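Local coordinates for tailspike protein (PDB 6E1R) that probably recognises and cleaves the capsular polysaccharide of its Acinetobacter host, as a trimeric tailspike hydrolase of the phage, at residues Asn354-Phe360 with Ala383-Asn387; Gln366-Val371 with Leu395-Ile401. One frame throughout, in Å; residues are numbered along the deposited sequence.

Interaction 1 (Asn354-Phe360 with Ala383-Asn387); sequences NYPKYIF and ALIEN
The ammonium group of Lys-357 is gripped by two carbonyls, NZ lying 2.8 Å from Ala-383 O across the contact and 2.9 Å from Asn-354 O in its own segment. The lysine chain bends about CB-CG (chi2 -59°) and then runs straight, which carries NZ back over the loop before the strand and ties that loop to the 3-10 turn at Ala-383. Leu-384 covers the same loop with one methyl, CD2, against Asn-354 O. Further along, the backbones pair in parallel: Tyr-358 N donates to Leu-384 O, which also lies at the edge of the tyrosine ring and in its plane. Tyr-358 O takes Glu-386 N at 2.7 Å and, weakly, Asn-387 N, so one carbonyl spans a beta bulge before Phe-360 N reaches Asn-387 O at 3.1 Å. Glu-386 turns its CB to Ile-359 CG1, while its carboxylate passes beside the aliphatic start of Lys-357, OE1 staying 6.1 Å from NZ. On the other face, Tyr-358 CB meets Ile-385 CD1, and the phenol OH bonds to Asn-350. Ile-389 of a second subunit packs on Ile-359 and Glu-386. Such stacking, each coil adding one strand to a given face, is characteristic of the right-handed beta-helix of phage tailspikes.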
loop_
_atom_site.group_PDB
_atom_site.type_symbol
_atom_site.label_atom_id
_atom_site.label_comp_id
_atom_site.label_asym_id
_atom_site.label_seq_id
_atom_site.Cartn_x
_atom_site.Cartn_y
_atom_site.Cartn_z
ATOM N N ASN A 354 -6.011 15.912 19.783
ATOM C CA ASN A 354 -6.734 14.784 19.197
ATOM C C ASN A 354 -6.154 14.307 17.868
ATOM O O ASN A 354 -6.129 13.102 17.604
ATOM C CB ASN A 354 -8.215 15.134 19.023
ATOM C CG ASN A 354 -8.856 15.604 20.312
ATOM O OD1 ASN A 354 -8.635 15.022 21.374
ATOM N ND2 ASN A 354 -9.646 16.669 20.229
ATOM N N TYR A 355 -5.695 15.225 17.020
ATOM C CA TYR A 355 -5.256 14.846 15.686
ATOM C C TYR A 355 -3.773 15.143 15.494
ATOM O O TYR A 355 -3.252 16.112 16.056
ATOM C CB TYR A 355 -6.073 15.586 14.621
ATOM C CG TYR A 355 -7.556 15.538 14.884
ATOM C CD1 TYR A 355 -8.245 14.333 14.859
ATOM C CD2 TYR A 355 -8.268 16.694 15.175
ATOM C CE1 TYR A 355 -9.603 14.279 15.107
ATOM C CE2 TYR A 355 -9.627 16.652 15.425
ATOM C CZ TYR A 355 -10.289 15.442 15.390
ATOM O OH TYR A 355 -11.641 15.394 15.636
ATOM N N PRO A 356 -3.058 14.320 14.704
ATOM C CA PRO A 356 -3.567 13.138 13.997
ATOM C C PRO A 356 -3.640 11.872 14.846
ATOM O O PRO A 356 -3.013 11.792 15.903
ATOM C CB PRO A 356 -2.547 12.950 12.872
ATOM C CG PRO A 356 -1.280 13.461 13.447
ATOM C CD PRO A 356 -1.674 14.635 14.305
ATOM N N LYS A 357 -4.404 10.892 14.374
ATOM C CA LYS A 357 -4.357 9.550 14.927
ATOM C C LYS A 357 -3.251 8.755 14.242
ATOM O O LYS A 357 -2.797 9.093 13.147
ATOM C CB LYS A 357 -5.701 8.838 14.757
ATOM C CG LYS A 357 -6.900 9.622 15.270
ATOM C CD LYS A 357 -6.767 9.940 16.749
ATOM C CE LYS A 357 -8.026 10.602 17.287
ATOM N NZ LYS A 357 -7.849 11.072 18.689
ATOM N N TYR A 358 -2.820 7.683 14.901
ATOM C CA TYR A 358 -1.689 6.899 14.427
ATOM C C TYR A 358 -2.073 5.434 14.287
ATOM O O TYR A 358 -2.827 4.896 15.102
ATOM C CB TYR A 358 -0.490 7.039 15.373
ATOM C CG TYR A 358 0.112 8.424 15.376
ATOM C CD1 TYR A 358 -0.420 9.434 16.167
ATOM C CD2 TYR A 358 1.210 8.724 14.581
ATOM C CE1 TYR A 358 0.128 10.703 16.169
ATOM C CE2 TYR A 358 1.763 9.989 14.577
ATOM C CZ TYR A 358 1.220 10.974 15.373
ATOM O OH TYR A 358 1.771 12.236 15.368
ATOM N N ILE A 359 -1.546 4.800 13.244
ATOM C CA ILE A 359 -1.660 3.363 13.043
ATOM C C ILE A 359 -0.253 2.804 12.887
ATOM O O ILE A 359 0.497 3.237 12.003
ATOM C CB ILE A 359 -2.527 3.016 11.823
ATOM C CG1 ILE A 359 -4.003 3.289 12.124
ATOM C CG2 ILE A 359 -2.325 1.563 11.420
ATOM C CD1 ILE A 359 -4.934 2.947 10.980
ATOM N N PHE A 360 0.102 1.855 13.746
ATOM C CA PHE A 360 1.365 1.129 13.661
ATOM C C PHE A 360 1.012 -0.318 13.343
ATOM O O PHE A 360 0.562 -1.065 14.216
ATOM C CB PHE A 360 2.166 1.251 14.954
ATOM C CG PHE A 360 2.709 2.628 15.204
ATOM C CD1 PHE A 360 1.918 3.610 15.779
ATOM C CD2 PHE A 360 4.018 2.939 14.871
ATOM C CE1 PHE A 360 2.419 4.879 16.009
ATOM C CE2 PHE A 360 4.527 4.205 15.100
ATOM C CZ PHE A 360 3.726 5.175 15.670
ATOM N N ALA A 383 -5.375 7.611 23.260
ATOM C CA ALA A 383 -6.431 8.297 22.526
ATOM C C ALA A 383 -5.987 8.705 21.128
ATOM O O ALA A 383 -6.838 8.984 20.276
ATOM C CB ALA A 383 -6.899 9.529 23.303
ATOM N N LEU A 384 -4.681 8.746 20.875
ATOM C CA LEU A 384 -4.143 9.058 19.559
ATOM C C LEU A 384 -3.827 7.812 18.745
ATOM O O LEU A 384 -3.400 7.934 17.592
ATOM C CB LEU A 384 -2.880 9.913 19.694
ATOM C CG LEU A 384 -3.018 11.222 20.469
ATOM C CD1 LEU A 384 -1.675 11.930 20.551
ATOM C CD2 LEU A 384 -4.066 12.116 19.832
ATOM N N ILE A 385 -4.020 6.626 19.310
ATOM C CA ILE A 385 -3.689 5.371 18.648
ATOM C C ILE A 385 -4.968 4.862 17.996
ATOM O O ILE A 385 -5.870 4.359 18.674
ATOM C CB ILE A 385 -3.104 4.349 19.624
ATOM C CG1 ILE A 385 -1.831 4.898 20.272
ATOM C CG2 ILE A 385 -2.817 3.036 18.911
ATOM C CD1 ILE A 385 -0.781 5.340 19.278
ATOM N N GLU A 386 -5.055 4.997 16.671
ATOM C CA GLU A 386 -6.203 4.454 15.955
ATOM C C GLU A 386 -6.138 2.935 15.871
ATOM O O GLU A 386 -7.181 2.271 15.912
ATOM C CB GLU A 386 -6.290 5.061 14.554
ATOM C CG GLU A 386 -7.549 4.683 13.789
ATOM C CD GLU A 386 -8.810 5.240 14.423
ATOM O OE1 GLU A 386 -8.736 6.314 15.056
ATOM O OE2 GLU A 386 -9.875 4.600 14.290
ATOM N N ASN A 387 -4.938 2.373 15.759
ATOM C CA ASN A 387 -4.753 0.928 15.756
ATOM C C ASN A 387 -3.275 0.618 15.940
ATOM O O ASN A 387 -2.410 1.367 15.477
ATOM C CB ASN A 387 -5.276 0.294 14.461
ATOM C CG ASN A 387 -5.661 -1.159 14.641
ATOM O OD1 ASN A 387 -5.014 -2.054 14.101
ATOM N ND2 ASN A 387 -6.714 -1.403 15.414
#

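Interaction 2 (Gln366-Val371 with Leu395-Ile401); sequences QLISAV and LATGGSI
Ala-396 points its methyl at the 366-371 segment and is flanked there by two side chains. Ile-368 brings its CG2 branch to within 3.6 Å of Ala-396 CB, while Gln-366 lays its extended chain alongside the same methyl, CD approaching to 3.9 Å. The isoleucine holds CG1 between its backbone N and carbonyl carbon (chi1 56°), which leaves CG2 as the branch facing the alanine and CG1 leading off from the contact. Ala-396 N donates an almost straight bond of 2.8 Å to Leu-367 O. The bond belongs to the parallel bridge of Leu-367 with Leu-395, at the end of strands 364-367 and 392-395 on neighbouring coils of the beta-helix, and beyond it segment 395-401 makes a type II beta turn from Ala-396 to Gly-399. Gly-399 CA makes a CA-H...O contact of 3.2 Å to Ser-369 O; its lack of a side chain matters toward Leu-367 O, where a beta carbon would run into the carbonyl. Ser-400 N also bonds to Ser-369 O, at 3.0 Å, from well above the carbonyl plane. Ser-400 OG lies 3.5 Å from Ala-370 CB and takes part in a hydrogen bond with Asn-380 ND2. On the apolar side, Leu-367 sets CB against Leu-395 CD2 and CD1 against Ile-401 CG2. That same isoleucine methyl meets Val-371 CG2 at 4.0 Å, the two side chains passing at a slant.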
loop_
_atom_site.group_PDB
_atom_site.type_symbol
_atom_site.label_atom_id
_atom_site.label_comp_id
_atom_site.label_asym_id
_atom_site.label_seq_id
_atom_site.Cartn_x
_atom_site.Cartn_y
_atom_site.Cartn_z
ATOM N N GLN A 366 13.591 -1.396 17.596
ATOM C CA GLN A 366 13.925 -1.119 18.985
ATOM C C GLN A 366 13.793 0.377 19.236
ATOM O O GLN A 366 14.190 1.192 18.398
ATOM C CB GLN A 366 15.341 -1.602 19.318
ATOM C CG GLN A 366 15.823 -1.236 20.710
ATOM C CD GLN A 366 17.224 -1.739 20.990
ATOM O OE1 GLN A 366 18.211 -1.074 20.675
ATOM N NE2 GLN A 366 17.319 -2.922 21.588
ATOM N N LEU A 367 13.240 0.737 20.392
ATOM C CA LEU A 367 12.892 2.118 20.703
ATOM C C LEU A 367 13.769 2.670 21.819
ATOM O O LEU A 367 13.943 2.025 22.858
ATOM C CB LEU A 367 11.419 2.225 21.098
ATOM C CG LEU A 367 10.413 1.917 19.990
ATOM C CD1 LEU A 367 8.989 2.034 20.509
ATOM C CD2 LEU A 367 10.633 2.839 18.803
ATOM N N ILE A 368 14.318 3.860 21.594
ATOM C CA ILE A 368 14.898 4.682 22.648
ATOM C C ILE A 368 14.012 5.893 22.933
ATOM O O ILE A 368 14.478 6.891 23.479
ATOM C CB ILE A 368 16.331 5.119 22.303
ATOM C CG1 ILE A 368 16.356 5.843 20.958
ATOM C CG2 ILE A 368 17.270 3.925 22.285
ATOM C CD1 ILE A 368 17.686 6.470 20.633
ATOM N N SER A 369 12.738 5.813 22.559
ATOM C CA SER A 369 11.830 6.947 22.634
ATOM C C SER A 369 10.431 6.437 22.950
ATOM O O SER A 369 10.206 5.235 23.119
ATOM C CB SER A 369 11.833 7.735 21.322
ATOM O OG SER A 369 11.260 6.970 20.274
ATOM N N ALA A 370 9.483 7.365 23.025
ATOM C CA ALA A 370 8.080 7.006 23.122
ATOM C C ALA A 370 7.511 6.775 21.725
ATOM O O ALA A 370 8.151 7.056 20.710
ATOM C CB ALA A 370 7.294 8.093 23.856
ATOM N N VAL A 371 6.289 6.250 21.679
ATOM C CA VAL A 371 5.648 5.998 20.393
ATOM C C VAL A 371 5.010 7.269 19.852
ATOM O O VAL A 371 5.238 7.652 18.698
ATOM C CB VAL A 371 4.623 4.857 20.525
ATOM C CG1 VAL A 371 3.879 4.662 19.216
ATOM C CG2 VAL A 371 5.319 3.572 20.945
ATOM N N LEU A 395 12.492 -2.239 24.108
ATOM C CA LEU A 395 12.706 -0.977 24.801
ATOM C C LEU A 395 14.158 -0.878 25.252
ATOM O O LEU A 395 14.623 -1.697 26.052
ATOM C CB LEU A 395 11.760 -0.839 25.995
ATOM C CG LEU A 395 10.271 -0.775 25.650
ATOM C CD1 LEU A 395 9.430 -0.616 26.906
ATOM C CD2 LEU A 395 9.998 0.353 24.668
ATOM N N ALA A 396 14.862 0.123 24.739
ATOM C CA ALA A 396 16.196 0.474 25.188
ATOM C C ALA A 396 16.100 1.673 26.131
ATOM O O ALA A 396 15.009 2.076 26.548
ATOM C CB ALA A 396 17.103 0.747 23.987
ATOM N N THR A 397 17.249 2.246 26.484
ATOM C CA THR A 397 17.271 3.369 27.414
ATOM C C THR A 397 16.506 4.554 26.837
ATOM O O THR A 397 16.846 5.064 25.765
ATOM C CB THR A 397 18.713 3.768 27.723
ATOM O OG1 THR A 397 19.409 2.649 28.288
ATOM C CG2 THR A 397 18.743 4.925 28.711
ATOM N N GLY A 398 15.468 4.986 27.553
ATOM C CA GLY A 398 14.608 6.055 27.100
ATOM C C GLY A 398 13.378 5.606 26.343
ATOM O O GLY A 398 12.511 6.442 26.052
ATOM N N GLY A 399 13.273 4.321 26.012
ATOM C CA GLY A 399 12.119 3.837 25.282
ATOM C C GLY A 399 10.934 3.549 26.187
ATOM O O GLY A 399 11.079 3.178 27.351
ATOM N N SER A 400 9.739 3.727 25.629
ATOM C CA SER A 400 8.509 3.533 26.379
ATOM C C SER A 400 7.363 3.321 25.402
ATOM O O SER A 400 7.330 3.935 24.334
ATOM C CB SER A 400 8.212 4.732 27.287
ATOM O OG SER A 400 8.061 5.919 26.527
ATOM N N ILE A 401 6.430 2.448 25.777
ATOM C CA ILE A 401 5.219 2.220 24.996
ATOM C C ILE A 401 3.950 2.495 25.784
ATOM O O ILE A 401 2.875 2.607 25.173
ATOM C CB ILE A 401 5.177 0.788 24.415
ATOM C CG1 ILE A 401 5.267 -0.250 25.536
ATOM C CG2 ILE A 401 6.288 0.589 23.393
ATOM C CD1 ILE A 401 5.225 -1.681 25.043
#

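In the fold
Both contacts lie in the beta-helix of this tailspike fragment, which lacks the N-terminal part of the protein. Strands 357-361 and 364-367 follow each other along one coil; each pairs in parallel with its counterpart 28 residues later, 385-389 and 392-395, on the next. Interaction 1 closes a loop from 354-360 to 383-387, with 22 residues between its segments; interaction 2 closes one of 23 residues, from 366-371 to 395-401. The segments alternate, and the two loops therefore cross instead of nesting. Their centres lie about 18 Å apart, yet Phe-360 CE1 touches Val-371 CG1 at 3.5 Å. Interaction 1 lies against a second subunit, whereas no other chain of the trimer touches interaction 2.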